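Local coordinates for DUF3194 domain-containing protein (Thermococcus onnurineus, PDB 3UEB) that is of unknown function, but belongs to the UPF0440 family and pairs two alpha-plus-beta subunits through a shared antiparallel sheet, at residues R9-G14 / E86-A91; P16-E21 / R97-I102; Y37-L42 / K48-T53; I66-E71 / K82-A87. All coordinates share one frame; numbering follows the deposited sequence.

How the interactions relate
Interactions 1, 3 and 4 lie in the buried layer between the three-stranded sheet and the helices, whereas interaction 2 is only partly buried, with its centre about 17 Å from that of the chain. Interactions 1 and 4 use successive turns of helix 80-104, share E86 and A87, and meet neighbouring strands, 6-14 and 63-71. Interaction 3 brings helix 20-41 to the other flank, on strand 49-56, which continues the sheet into the second subunit. Interaction 2 joins the loop leading into helix 20-41 to the far part of helix 80-104. All four are closed by apolar groups, with an aromatic ring only in interaction 3; charged groups are set around them, most closely at the arginine of interaction 1.

Interaction 1 of 4, residues R9-G14 / E86-A91; sequences RVIHIG and EAVERA
R9 meets V88 with the aliphatic part of its chain, while its guanidinium NH2 forms a salt bridge with OD1 of D85, one turn before V88 on the same helix. The first torsion sets CG anti to the backbone N (chi1 -173°), and a bend at the second (chi2 60°) turns the guanidinium toward D85. CG thereby lies 4.1 Å from CG2 of V88, and the two side chains cross obliquely. The acid at E89 is not in contact: its OE1 stays 5.2 Å from R9 NH1, near enough for a weak, long-range attraction, perhaps, but not a salt bridge. Strand 6-14 is an outer strand of the three-stranded antiparallel sheet, hydrogen-bonded through the backbones of R9 and I11 to strand 63-71, and helix 80-104 covers the sheet face on which these residues sit. Here the forked valine suits its place, because each methyl has its own partner. CG2 takes the arginine, and CG1 of V88 lies 4.0 Å from CG2 and 4.2 Å from CD1 of I11, so that the two residues reach toward each other tip to tip. The backbones stay well apart, 8.6 Å between CA of I11 and CA of V88, a gap spanned by these branched side chains. Further along the helix, Y92 also packs against I11.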
loop_
_atom_site.group_PDB
_atom_site.type_symbol
_atom_site.label_atom_id
_atom_site.label_comp_id
_atom_site.label_asym_id
_atom_site.label_seq_id
_atom_site.Cartn_x
_atom_site.Cartn_y
_atom_site.Cartn_z
ATOM N N ARG A 9 11.003 6.621 -6.348
ATOM C CA ARG A 9 11.056 5.638 -7.415
ATOM C C ARG A 9 9.651 5.279 -7.884
ATOM O O ARG A 9 8.767 5.011 -7.067
ATOM C CB ARG A 9 11.773 4.384 -6.914
ATOM C CG ARG A 9 12.036 3.350 -7.978
ATOM C CD ARG A 9 12.900 3.919 -9.089
ATOM N NE ARG A 9 13.432 2.861 -9.942
ATOM C CZ ARG A 9 14.362 1.992 -9.559
ATOM N NH1 ARG A 9 14.785 1.058 -10.404
ATOM N NH2 ARG A 9 14.880 2.066 -8.337
ATOM N N VAL A 10 9.450 5.287 -9.199
ATOM C CA VAL A 10 8.154 4.943 -9.777
ATOM C C VAL A 10 8.331 3.839 -10.803
ATOM O O VAL A 10 9.096 3.991 -11.756
ATOM C CB VAL A 10 7.506 6.146 -10.485
ATOM C CG1 VAL A 10 6.256 5.696 -11.230
ATOM C CG2 VAL A 10 7.161 7.216 -9.474
ATOM N N ILE A 11 7.627 2.728 -10.615
ATOM C CA ILE A 11 7.732 1.624 -11.553
ATOM C C ILE A 11 6.376 1.266 -12.155
ATOM O O ILE A 11 5.350 1.255 -11.467
ATOM C CB ILE A 11 8.358 0.377 -10.882
ATOM C CG1 ILE A 11 7.419 -0.192 -9.821
ATOM C CG2 ILE A 11 9.691 0.754 -10.232
ATOM C CD1 ILE A 11 7.977 -1.410 -9.101
ATOM N N HIS A 12 6.385 0.996 -13.456
ATOM C CA HIS A 12 5.182 0.637 -14.193
ATOM C C HIS A 12 5.244 -0.834 -14.555
ATOM O O HIS A 12 6.249 -1.313 -15.078
ATOM C CB HIS A 12 5.069 1.495 -15.455
ATOM C CG HIS A 12 4.737 2.930 -15.180
ATOM N ND1 HIS A 12 4.641 3.877 -16.177
ATOM C CD2 HIS A 12 4.444 3.571 -14.024
ATOM C CE1 HIS A 12 4.299 5.039 -15.647
ATOM N NE2 HIS A 12 4.174 4.880 -14.341
ATOM N N ILE A 13 4.165 -1.555 -14.277
ATOM C CA ILE A 13 4.132 -2.983 -14.553
ATOM C C ILE A 13 2.894 -3.445 -15.325
ATOM O O ILE A 13 1.757 -3.110 -14.970
ATOM C CB ILE A 13 4.216 -3.785 -13.235
ATOM C CG1 ILE A 13 5.486 -3.399 -12.467
ATOM C CG2 ILE A 13 4.224 -5.277 -13.529
ATOM C CD1 ILE A 13 5.646 -4.113 -11.121
ATOM N N GLY A 14 3.128 -4.210 -16.387
ATOM C CA GLY A 14 2.034 -4.748 -17.174
ATOM C C GLY A 14 1.874 -6.218 -16.826
ATOM O O GLY A 14 2.863 -6.947 -16.799
ATOM N N GLU A 86 17.464 -1.890 -4.467
ATOM C CA GLU A 86 17.481 -3.264 -3.984
ATOM C C GLU A 86 16.080 -3.744 -3.605
ATOM O O GLU A 86 15.699 -4.874 -3.916
ATOM C CB GLU A 86 18.410 -3.374 -2.776
ATOM C CG GLU A 86 19.849 -3.667 -3.139
ATOM C CD GLU A 86 20.808 -3.343 -2.013
ATOM O OE1 GLU A 86 20.526 -3.717 -0.852
ATOM O OE2 GLU A 86 21.848 -2.716 -2.296
ATOM N N ALA A 87 15.318 -2.886 -2.930
ATOM C CA ALA A 87 13.961 -3.240 -2.526
ATOM C C ALA A 87 13.113 -3.566 -3.747
ATOM O O ALA A 87 12.373 -4.549 -3.750
ATOM C CB ALA A 87 13.322 -2.094 -1.748
ATOM N N VAL A 88 13.229 -2.729 -4.775
ATOM C CA VAL A 88 12.480 -2.892 -6.019
ATOM C C VAL A 88 12.875 -4.171 -6.765
ATOM O O VAL A 88 12.011 -4.935 -7.194
ATOM C CB VAL A 88 12.680 -1.654 -6.941
ATOM C CG1 VAL A 88 12.065 -1.891 -8.338
ATOM C CG2 VAL A 88 12.041 -0.441 -6.291
ATOM N N GLU A 89 14.174 -4.405 -6.925
ATOM C CA GLU A 89 14.628 -5.614 -7.609
ATOM C C GLU A 89 14.098 -6.848 -6.871
ATOM O O GLU A 89 13.655 -7.810 -7.495
ATOM C CB GLU A 89 16.161 -5.646 -7.685
ATOM C CG GLU A 89 16.747 -4.635 -8.677
ATOM C CD GLU A 89 16.352 -4.920 -10.126
ATOM O OE1 GLU A 89 15.929 -3.971 -10.829
ATOM O OE2 GLU A 89 16.470 -6.087 -10.564
ATOM N N ARG A 90 14.137 -6.816 -5.541
ATOM C CA ARG A 90 13.628 -7.935 -4.752
ATOM C C ARG A 90 12.153 -8.137 -5.076
ATOM O O ARG A 90 11.693 -9.269 -5.200
ATOM C CB ARG A 90 13.783 -7.663 -3.251
ATOM C CG ARG A 90 13.216 -8.767 -2.363
ATOM C CD ARG A 90 13.901 -10.099 -2.648
ATOM N NE ARG A 90 15.330 -10.047 -2.351
ATOM C CZ ARG A 90 15.841 -10.076 -1.122
ATOM N NH1 ARG A 90 15.037 -10.162 -0.069
ATOM N NH2 ARG A 90 17.158 -10.015 -0.943
ATOM N N ALA A 91 11.421 -7.031 -5.212
ATOM C CA ALA A 91 10.000 -7.086 -5.531
ATOM C C ALA A 91 9.780 -7.805 -6.867
ATOM O O ALA A 91 8.982 -8.725 -6.943
ATOM C CB ALA A 91 9.418 -5.679 -5.579
#

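Interaction 2 of 4, residues P16-E21 / R97-I102; sequences PELSEE and RKLREI
L18 and L99 touch through single methyls, CD1 of L18 lying 3.7 Å from CD2 of L99, with the two side chains crossing at about a right angle. The other branch of L18 turns to I102, where its CD2 comes within 4.2 Å of CG2 of the isoleucine. A leucine fits here because its fork spans two residues one turn apart on helix 80-104. The contact joins the loop leading into helix 20-41 to the late turns of helix 80-104, where these two long helices lie side by side and run in roughly opposite directions. L18 stands just ahead of the first of them, and the next residue, S19, is its N-cap: the serine hydroxyl caps a backbone N further on, while Q22 OE1 accepts the N-H of S19. The carbonyl oxygen of L18 is in turn bonded by R58 NH1, which ties down the backbone that carries the leucine. On the opposing helix K98 NZ makes a salt bridge with E101 OE1 at 3.5 Å, outside the apolar patch. On the other side of the loop, at the first turn of helix 20-41, E20 packs against R44 of the second subunit.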
loop_
_atom_site.group_PDB
_atom_site.type_symbol
_atom_site.label_atom_id
_atom_site.label_comp_id
_atom_site.label_asym_id
_atom_site.label_seq_id
_atom_site.Cartn_x
_atom_site.Cartn_y
_atom_site.Cartn_z
ATOM N N PRO A 16 -0.775 -8.664 -18.275
ATOM C CA PRO A 16 -1.837 -9.119 -19.181
ATOM C C PRO A 16 -2.446 -10.505 -18.973
ATOM O O PRO A 16 -3.596 -10.735 -19.344
ATOM C CB PRO A 16 -1.190 -8.982 -20.562
ATOM C CG PRO A 16 0.247 -9.273 -20.286
ATOM C CD PRO A 16 0.491 -8.485 -19.012
ATOM N N GLU A 17 -1.693 -11.428 -18.384
ATOM C CA GLU A 17 -2.205 -12.780 -18.184
ATOM C C GLU A 17 -2.961 -12.928 -16.874
ATOM O O GLU A 17 -3.515 -13.989 -16.586
ATOM C CB GLU A 17 -1.050 -13.783 -18.249
ATOM C CG GLU A 17 -0.063 -13.462 -19.359
ATOM C CD GLU A 17 1.101 -14.433 -19.436
ATOM O OE1 GLU A 17 1.552 -14.925 -18.373
ATOM O OE2 GLU A 17 1.576 -14.686 -20.569
ATOM N N LEU A 18 -3.007 -11.854 -16.091
ATOM C CA LEU A 18 -3.706 -11.882 -14.810
ATOM C C LEU A 18 -5.076 -11.201 -14.845
ATOM O O LEU A 18 -5.287 -10.232 -15.575
ATOM C CB LEU A 18 -2.856 -11.213 -13.723
ATOM C CG LEU A 18 -1.457 -11.763 -13.434
ATOM C CD1 LEU A 18 -0.912 -11.095 -12.179
ATOM C CD2 LEU A 18 -1.515 -13.275 -13.236
ATOM N N SER A 19 -6.005 -11.725 -14.053
ATOM C CA SER A 19 -7.345 -11.155 -13.942
ATOM C C SER A 19 -7.180 -9.931 -13.047
ATOM O O SER A 19 -6.198 -9.838 -12.309
ATOM C CB SER A 19 -8.287 -12.151 -13.262
ATOM O OG SER A 19 -7.842 -12.431 -11.941
ATOM N N GLU A 20 -8.129 -9.002 -13.087
ATOM C CA GLU A 20 -8.010 -7.804 -12.256
ATOM C C GLU A 20 -7.845 -8.135 -10.771
ATOM O O GLU A 20 -7.181 -7.403 -10.035
ATOM C CB GLU A 20 -9.201 -6.861 -12.499
ATOM C CG GLU A 20 -9.100 -6.145 -13.859
ATOM C CD GLU A 20 -10.309 -5.287 -14.196
ATOM O OE1 GLU A 20 -11.432 -5.833 -14.230
ATOM O OE2 GLU A 20 -10.135 -4.068 -14.439
ATOM N N GLU A 21 -8.419 -9.254 -10.339
ATOM C CA GLU A 21 -8.298 -9.669 -8.946
ATOM C C GLU A 21 -6.849 -10.040 -8.611
ATOM O O GLU A 21 -6.299 -9.601 -7.596
ATOM C CB GLU A 21 -9.215 -10.860 -8.667
ATOM C CG GLU A 21 -8.899 -11.584 -7.375
ATOM C CD GLU A 21 -9.906 -12.669 -7.054
ATOM O OE1 GLU A 21 -10.158 -13.531 -7.922
ATOM O OE2 GLU A 21 -10.443 -12.664 -5.929
ATOM N N ARG A 97 8.195 -14.864 -9.341
ATOM C CA ARG A 97 8.010 -16.219 -8.826
ATOM C C ARG A 97 6.529 -16.509 -8.652
ATOM O O ARG A 97 6.060 -17.614 -8.928
ATOM C CB ARG A 97 8.717 -16.394 -7.487
ATOM C CG ARG A 97 10.224 -16.452 -7.599
ATOM C CD ARG A 97 10.844 -16.732 -6.254
ATOM N NE ARG A 97 12.291 -16.553 -6.283
ATOM C CZ ARG A 97 13.051 -16.501 -5.195
ATOM N NH1 ARG A 97 12.495 -16.619 -3.993
ATOM N NH2 ARG A 97 14.362 -16.317 -5.308
ATOM N N LYS A 98 5.800 -15.502 -8.191
ATOM C CA LYS A 98 4.367 -15.618 -7.975
ATOM C C LYS A 98 3.658 -15.814 -9.312
ATOM O O LYS A 98 2.733 -16.619 -9.422
ATOM C CB LYS A 98 3.839 -14.350 -7.308
ATOM C CG LYS A 98 2.922 -14.601 -6.136
ATOM C CD LYS A 98 1.732 -15.464 -6.503
ATOM C CE LYS A 98 0.950 -15.810 -5.249
ATOM N NZ LYS A 98 1.873 -16.333 -4.197
ATOM N N LEU A 99 4.087 -15.062 -10.322
ATOM C CA LEU A 99 3.480 -15.164 -11.646
ATOM C C LEU A 99 3.644 -16.589 -12.185
ATOM O O LEU A 99 2.688 -17.185 -12.674
ATOM C CB LEU A 99 4.109 -14.148 -12.619
ATOM C CG LEU A 99 4.041 -12.659 -12.235
ATOM C CD1 LEU A 99 4.534 -11.790 -13.395
ATOM C CD2 LEU A 99 2.614 -12.281 -11.889
ATOM N N ARG A 100 4.853 -17.131 -12.089
ATOM C CA ARG A 100 5.095 -18.485 -12.561
ATOM C C ARG A 100 4.259 -19.462 -11.743
ATOM O O ARG A 100 3.712 -20.422 -12.283
ATOM C CB ARG A 100 6.580 -18.847 -12.452
ATOM C CG ARG A 100 7.394 -18.473 -13.692
ATOM C CD ARG A 100 8.701 -19.255 -13.749
ATOM N NE ARG A 100 9.648 -18.836 -12.718
ATOM C CZ ARG A 100 10.353 -17.711 -12.766
ATOM N NH1 ARG A 100 10.221 -16.887 -13.800
ATOM N NH2 ARG A 100 11.193 -17.412 -11.782
ATOM N N GLU A 101 4.152 -19.207 -10.442
ATOM C CA GLU A 101 3.369 -20.069 -9.568
ATOM C C GLU A 101 1.921 -20.074 -10.033
ATOM O O GLU A 101 1.304 -21.129 -10.181
ATOM C CB GLU A 101 3.428 -19.571 -8.125
ATOM C CG GLU A 101 2.670 -20.449 -7.146
ATOM C CD GLU A 101 2.447 -19.772 -5.811
ATOM O OE1 GLU A 101 3.441 -19.332 -5.195
ATOM O OE2 GLU A 101 1.278 -19.678 -5.376
ATOM N N ILE A 102 1.384 -18.883 -10.266
ATOM C CA ILE A 102 0.009 -18.753 -10.708
ATOM C C ILE A 102 -0.188 -19.450 -12.052
ATOM O O ILE A 102 -1.108 -20.258 -12.217
ATOM C CB ILE A 102 -0.382 -17.271 -10.825
ATOM C CG1 ILE A 102 -0.390 -16.636 -9.425
ATOM C CG2 ILE A 102 -1.735 -17.138 -11.504
ATOM C CD1 ILE A 102 -0.708 -15.156 -9.416
#

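Interaction 3 of 4, residues Y37-L42 / K48-T53; sequences YVFDHL and KDIEVT
V38 presses its whole isopropyl group onto the end of I50: CB and CG1 both lie 3.8 Å from the isoleucine CD1, and CG2 lies 3.9 Å from it. I50 reaches them because its CG1 is anti to the backbone N (chi1 179°), sending CD1 toward the helix. Its remaining methyl, CG2, approaches the ring of F39 obliquely, 4.0 Å from CZ. Replacing I50 by an alanine would probably open a gap under V38 and deprive the F39 ring of a packing partner.

The end of the helix is the looser, solvent side: D40 and H41 are exposed and the backbone bonds there are weak. H41 gives its ND1-H to the carbonyl oxygen of Y37 (2.7 Å), in the carbonyl plane on a lone pair. With this bond in place the two rings lie face over face, H41 CE1 above the centre of the Y37 ring and Y37 CE2 above that of H41; the tyrosine itself is buried against helix 80-104.

I50 faces helix 20-41 from strand 49-56, which begins at a classic beta bulge where K48 and D49 both oppose E71. V38 also packs on L70 of strand 63-71, and residues 49-53 pair antiparallel with a strand of the second subunit, carrying the sheet across the interface.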
loop_
_atom_site.group_PDB
_atom_site.type_symbol
_atom_site.label_atom_id
_atom_site.label_comp_id
_atom_site.label_asym_id
_atom_site.label_seq_id
_atom_site.Cartn_x
_atom_site.Cartn_y
_atom_site.Cartn_z
ATOM N N TYR A 37 11.343 -5.040 2.864
ATOM C CA TYR A 37 12.754 -4.838 2.583
ATOM C C TYR A 37 13.327 -3.629 3.307
ATOM O O TYR A 37 14.402 -3.705 3.880
ATOM C CB TYR A 37 12.996 -4.670 1.089
ATOM C CG TYR A 37 14.411 -5.000 0.702
ATOM C CD1 TYR A 37 14.771 -6.304 0.365
ATOM C CD2 TYR A 37 15.400 -4.020 0.697
ATOM C CE1 TYR A 37 16.082 -6.625 0.027
ATOM C CE2 TYR A 37 16.716 -4.331 0.365
ATOM C CZ TYR A 37 17.047 -5.635 0.033
ATOM O OH TYR A 37 18.342 -5.961 -0.291
ATOM N N VAL A 38 12.614 -2.511 3.270
ATOM C CA VAL A 38 13.098 -1.310 3.933
ATOM C C VAL A 38 13.269 -1.505 5.439
ATOM O O VAL A 38 14.305 -1.143 5.993
ATOM C CB VAL A 38 12.168 -0.118 3.679
ATOM C CG1 VAL A 38 12.578 1.053 4.541
ATOM C CG2 VAL A 38 12.234 0.277 2.207
ATOM N N PHE A 39 12.270 -2.093 6.094
ATOM C CA PHE A 39 12.347 -2.305 7.538
ATOM C C PHE A 39 13.258 -3.445 7.970
ATOM O O PHE A 39 13.611 -3.547 9.145
ATOM C CB PHE A 39 10.948 -2.518 8.130
ATOM C CG PHE A 39 10.161 -1.249 8.286
ATOM C CD1 PHE A 39 9.151 -0.923 7.390
ATOM C CD2 PHE A 39 10.451 -0.361 9.326
ATOM C CE1 PHE A 39 8.433 0.273 7.522
ATOM C CE2 PHE A 39 9.743 0.838 9.468
ATOM C CZ PHE A 39 8.729 1.156 8.562
ATOM N N ASP A 40 13.631 -4.316 7.041
ATOM C CA ASP A 40 14.523 -5.411 7.389
ATOM C C ASP A 40 15.969 -4.970 7.229
ATOM O O ASP A 40 16.886 -5.647 7.694
ATOM C CB ASP A 40 14.280 -6.641 6.506
ATOM C CG ASP A 40 12.989 -7.366 6.845
ATOM O OD1 ASP A 40 12.602 -7.396 8.036
ATOM O OD2 ASP A 40 12.368 -7.922 5.918
ATOM N N HIS A 41 16.178 -3.829 6.582
ATOM C CA HIS A 41 17.533 -3.349 6.356
ATOM C C HIS A 41 17.877 -2.018 7.010
ATOM O O HIS A 41 19.013 -1.542 6.921
ATOM C CB HIS A 41 17.814 -3.284 4.850
ATOM C CG HIS A 41 17.731 -4.616 4.169
ATOM N ND1 HIS A 41 16.537 -5.278 3.972
ATOM C CD2 HIS A 41 18.698 -5.432 3.685
ATOM C CE1 HIS A 41 16.773 -6.445 3.400
ATOM N NE2 HIS A 41 18.076 -6.564 3.215
ATOM N N LEU A 42 16.898 -1.407 7.659
ATOM C CA LEU A 42 17.132 -0.143 8.346
ATOM C C LEU A 42 16.535 -0.266 9.725
ATOM O O LEU A 42 15.553 -0.976 9.918
ATOM C CB LEU A 42 16.464 1.029 7.617
ATOM C CG LEU A 42 17.037 1.534 6.294
ATOM C CD1 LEU A 42 16.173 2.679 5.800
ATOM C CD2 LEU A 42 18.473 2.003 6.475
ATOM N N LYS A 48 12.695 7.596 8.788
ATOM C CA LYS A 48 11.987 8.791 9.199
ATOM C C LYS A 48 10.613 8.834 8.526
ATOM O O LYS A 48 9.604 9.140 9.164
ATOM C CB LYS A 48 12.811 10.025 8.828
ATOM C CG LYS A 48 12.205 11.356 9.222
ATOM C CD LYS A 48 13.192 12.479 8.931
ATOM C CE LYS A 48 12.591 13.851 9.153
ATOM N NZ LYS A 48 13.548 14.930 8.740
ATOM N N ASP A 49 10.572 8.508 7.242
ATOM C CA ASP A 49 9.313 8.528 6.517
ATOM C C ASP A 49 9.367 7.614 5.316
ATOM O O ASP A 49 10.246 7.748 4.464
ATOM C CB ASP A 49 8.992 9.942 6.038
ATOM C CG ASP A 49 7.606 10.049 5.417
ATOM O OD1 ASP A 49 6.611 9.972 6.170
ATOM O OD2 ASP A 49 7.508 10.212 4.181
ATOM N N ILE A 50 8.429 6.673 5.259
ATOM C CA ILE A 50 8.349 5.769 4.136
ATOM C C ILE A 50 6.927 5.780 3.585
ATOM O O ILE A 50 5.948 5.780 4.341
ATOM C CB ILE A 50 8.766 4.326 4.525
ATOM C CG1 ILE A 50 8.635 3.414 3.305
ATOM C CG2 ILE A 50 7.933 3.815 5.695
ATOM C CD1 ILE A 50 8.958 1.947 3.591
ATOM N N GLU A 51 6.820 5.817 2.261
ATOM C CA GLU A 51 5.521 5.821 1.605
ATOM C C GLU A 51 5.576 4.950 0.366
ATOM O O GLU A 51 6.379 5.185 -0.540
ATOM C CB GLU A 51 5.123 7.244 1.212
ATOM C CG GLU A 51 5.253 8.228 2.346
ATOM C CD GLU A 51 4.872 9.630 1.943
ATOM O OE1 GLU A 51 5.130 10.555 2.742
ATOM O OE2 GLU A 51 4.316 9.804 0.832
ATOM N N VAL A 52 4.721 3.937 0.334
ATOM C CA VAL A 52 4.664 3.036 -0.790
ATOM C C VAL A 52 3.231 2.984 -1.308
ATOM O O VAL A 52 2.292 2.625 -0.589
ATOM C CB VAL A 52 5.147 1.641 -0.392
ATOM C CG1 VAL A 52 5.286 0.776 -1.635
ATOM C CG2 VAL A 52 6.497 1.753 0.332
ATOM N N THR A 53 3.082 3.360 -2.568
ATOM C CA THR A 53 1.790 3.419 -3.221
ATOM C C THR A 53 1.596 2.340 -4.268
ATOM O O THR A 53 2.520 2.024 -5.009
ATOM C CB THR A 53 1.627 4.767 -3.945
ATOM O OG1 THR A 53 1.862 5.837 -3.026
ATOM C CG2 THR A 53 0.226 4.896 -4.537
#

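Interaction 4 of 4, residues I66-E71 / K82-A87; sequences IEVYLE and KLIDEA
L83 meets L70 methyl to methyl, the two CD2 atoms 3.7 Å apart and the side chains at about a right angle. Both leucines set CG anti to the backbone N (for L70, chi1 177°), which extends each fork into the layer between strand and helix. I84 follows, and it covers two strand residues with different branches: CD1 lies 4.1 Å from CB of L70, while CG2 rests more loosely near CB of V68, at 4.4 Å. A beta-branched residue with one long arm suits this spot, since V68 and L70 are two apart on the strand and both point toward the helix. D85 then turns off toward strand 6-14. E86 lies on the flank, where its OE1 is hydrogen-bonded to Y37 OH of helix 20-41, and A87, small and buried, lets the ring of that tyrosine pack close.

Strand 66-71 and helix 82-87 are successive elements of this alpha-plus-beta fold, running at 144° to each other with their axes 9.7 Å apart at closest. Between V68 and L70, Y69 points away from the helix, and its OH donates to E71 OE1 (2.6 Å), met from above the carboxylate plane. With no hydrogen bond joining strand and helix here, the attachment rests on hydrophobic burial and shape fit, the polar groups being kept to the far side of the strand and the flanks of the helix.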
loop_
_atom_site.group_PDB
_atom_site.type_symbol
_atom_site.label_atom_id
_atom_site.label_comp_id
_atom_site.label_asym_id
_atom_site.label_seq_id
_atom_site.Cartn_x
_atom_site.Cartn_y
_atom_site.Cartn_z
ATOM N N ILE A 66 3.708 1.288 -9.046
ATOM C CA ILE A 66 4.175 1.291 -7.669
ATOM C C ILE A 66 5.057 2.502 -7.474
ATOM O O ILE A 66 5.973 2.746 -8.255
ATOM C CB ILE A 66 5.002 0.039 -7.349
ATOM C CG1 ILE A 66 4.122 -1.209 -7.422
ATOM C CG2 ILE A 66 5.647 0.185 -5.984
ATOM C CD1 ILE A 66 2.997 -1.237 -6.404
ATOM N N GLU A 67 4.779 3.264 -6.430
ATOM C CA GLU A 67 5.565 4.445 -6.159
ATOM C C GLU A 67 6.182 4.322 -4.777
ATOM O O GLU A 67 5.483 4.066 -3.796
ATOM C CB GLU A 67 4.683 5.685 -6.253
ATOM C CG GLU A 67 5.454 6.985 -6.191
ATOM C CD GLU A 67 4.663 8.147 -6.761
ATOM O OE1 GLU A 67 5.162 9.292 -6.683
ATOM O OE2 GLU A 67 3.547 7.908 -7.289
ATOM N N VAL A 68 7.499 4.493 -4.710
ATOM C CA VAL A 68 8.214 4.394 -3.445
ATOM C C VAL A 68 8.864 5.721 -3.071
ATOM O O VAL A 68 9.468 6.386 -3.918
ATOM C CB VAL A 68 9.345 3.331 -3.509
ATOM C CG1 VAL A 68 9.863 3.040 -2.106
ATOM C CG2 VAL A 68 8.848 2.067 -4.175
ATOM N N TYR A 69 8.721 6.111 -1.809
ATOM C CA TYR A 69 9.342 7.326 -1.311
ATOM C C TYR A 69 9.939 6.951 0.038
ATOM O O TYR A 69 9.257 6.391 0.895
ATOM C CB TYR A 69 8.334 8.468 -1.130
ATOM C CG TYR A 69 8.950 9.675 -0.445
ATOM C CD1 TYR A 69 9.766 10.562 -1.148
ATOM C CD2 TYR A 69 8.779 9.888 0.923
ATOM C CE1 TYR A 69 10.395 11.626 -0.504
ATOM C CE2 TYR A 69 9.407 10.949 1.573
ATOM C CZ TYR A 69 10.211 11.812 0.855
ATOM O OH TYR A 69 10.827 12.870 1.486
ATOM N N LEU A 70 11.218 7.254 0.222
ATOM C CA LEU A 70 11.898 6.908 1.462
ATOM C C LEU A 70 12.779 8.043 1.919
ATOM O O LEU A 70 13.505 8.635 1.124
ATOM C CB LEU A 70 12.742 5.642 1.269
ATOM C CG LEU A 70 13.593 5.179 2.457
ATOM C CD1 LEU A 70 12.714 5.041 3.704
ATOM C CD2 LEU A 70 14.251 3.842 2.123
ATOM N N GLU A 71 12.716 8.328 3.213
ATOM C CA GLU A 71 13.494 9.400 3.796
ATOM C C GLU A 71 14.135 8.943 5.103
ATOM O O GLU A 71 13.492 8.294 5.929
ATOM C CB GLU A 71 12.573 10.592 4.059
ATOM C CG GLU A 71 13.273 11.922 4.247
ATOM C CD GLU A 71 12.306 13.029 4.609
ATOM O OE1 GLU A 71 11.207 13.077 4.017
ATOM O OE2 GLU A 71 12.647 13.855 5.480
ATOM N N LYS A 82 20.001 3.512 -3.572
ATOM C CA LYS A 82 20.558 2.170 -3.642
ATOM C C LYS A 82 19.634 1.200 -2.898
ATOM O O LYS A 82 19.295 0.131 -3.417
ATOM C CB LYS A 82 21.958 2.170 -3.026
ATOM C CG LYS A 82 22.918 1.127 -3.581
ATOM C CD LYS A 82 22.754 -0.207 -2.888
ATOM C CE LYS A 82 23.072 -0.117 -1.393
ATOM N NZ LYS A 82 24.490 0.281 -1.144
ATOM N N LEU A 83 19.234 1.578 -1.684
ATOM C CA LEU A 83 18.339 0.747 -0.887
ATOM C C LEU A 83 17.020 0.581 -1.637
ATOM O O LEU A 83 16.492 -0.521 -1.739
ATOM C CB LEU A 83 18.085 1.382 0.487
ATOM C CG LEU A 83 16.942 0.766 1.304
ATOM C CD1 LEU A 83 17.133 -0.737 1.396
ATOM C CD2 LEU A 83 16.898 1.388 2.693
ATOM N N ILE A 84 16.495 1.678 -2.167
ATOM C CA ILE A 84 15.248 1.611 -2.919
ATOM C C ILE A 84 15.436 0.666 -4.105
ATOM O O ILE A 84 14.571 -0.168 -4.373
ATOM C CB ILE A 84 14.801 3.009 -3.435
ATOM C CG1 ILE A 84 14.397 3.896 -2.259
ATOM C CG2 ILE A 84 13.610 2.864 -4.378
ATOM C CD1 ILE A 84 13.873 5.263 -2.693
ATOM N N ASP A 85 16.567 0.785 -4.801
ATOM C CA ASP A 85 16.848 -0.083 -5.950
ATOM C C ASP A 85 16.802 -1.549 -5.569
ATOM O O ASP A 85 16.194 -2.357 -6.264
ATOM C CB ASP A 85 18.218 0.219 -6.556
ATOM C CG ASP A 85 18.257 1.551 -7.268
ATOM O OD1 ASP A 85 17.288 1.866 -7.996
ATOM O OD2 ASP A 85 19.261 2.278 -7.109
ATOM N N GLU A 86 17.464 -1.890 -4.467
ATOM C CA GLU A 86 17.481 -3.264 -3.984
ATOM C C GLU A 86 16.080 -3.744 -3.605
ATOM O O GLU A 86 15.699 -4.874 -3.916
ATOM C CB GLU A 86 18.410 -3.374 -2.776
ATOM C CG GLU A 86 19.849 -3.667 -3.139
ATOM C CD GLU A 86 20.808 -3.343 -2.013
ATOM O OE1 GLU A 86 20.526 -3.717 -0.852
ATOM O OE2 GLU A 86 21.848 -2.716 -2.296
ATOM N N ALA A 87 15.318 -2.886 -2.930
ATOM C CA ALA A 87 13.961 -3.240 -2.526
ATOM C C ALA A 87 13.113 -3.566 -3.747
ATOM O O ALA A 87 12.373 -4.549 -3.750
ATOM C CB ALA A 87 13.322 -2.094 -1.748
#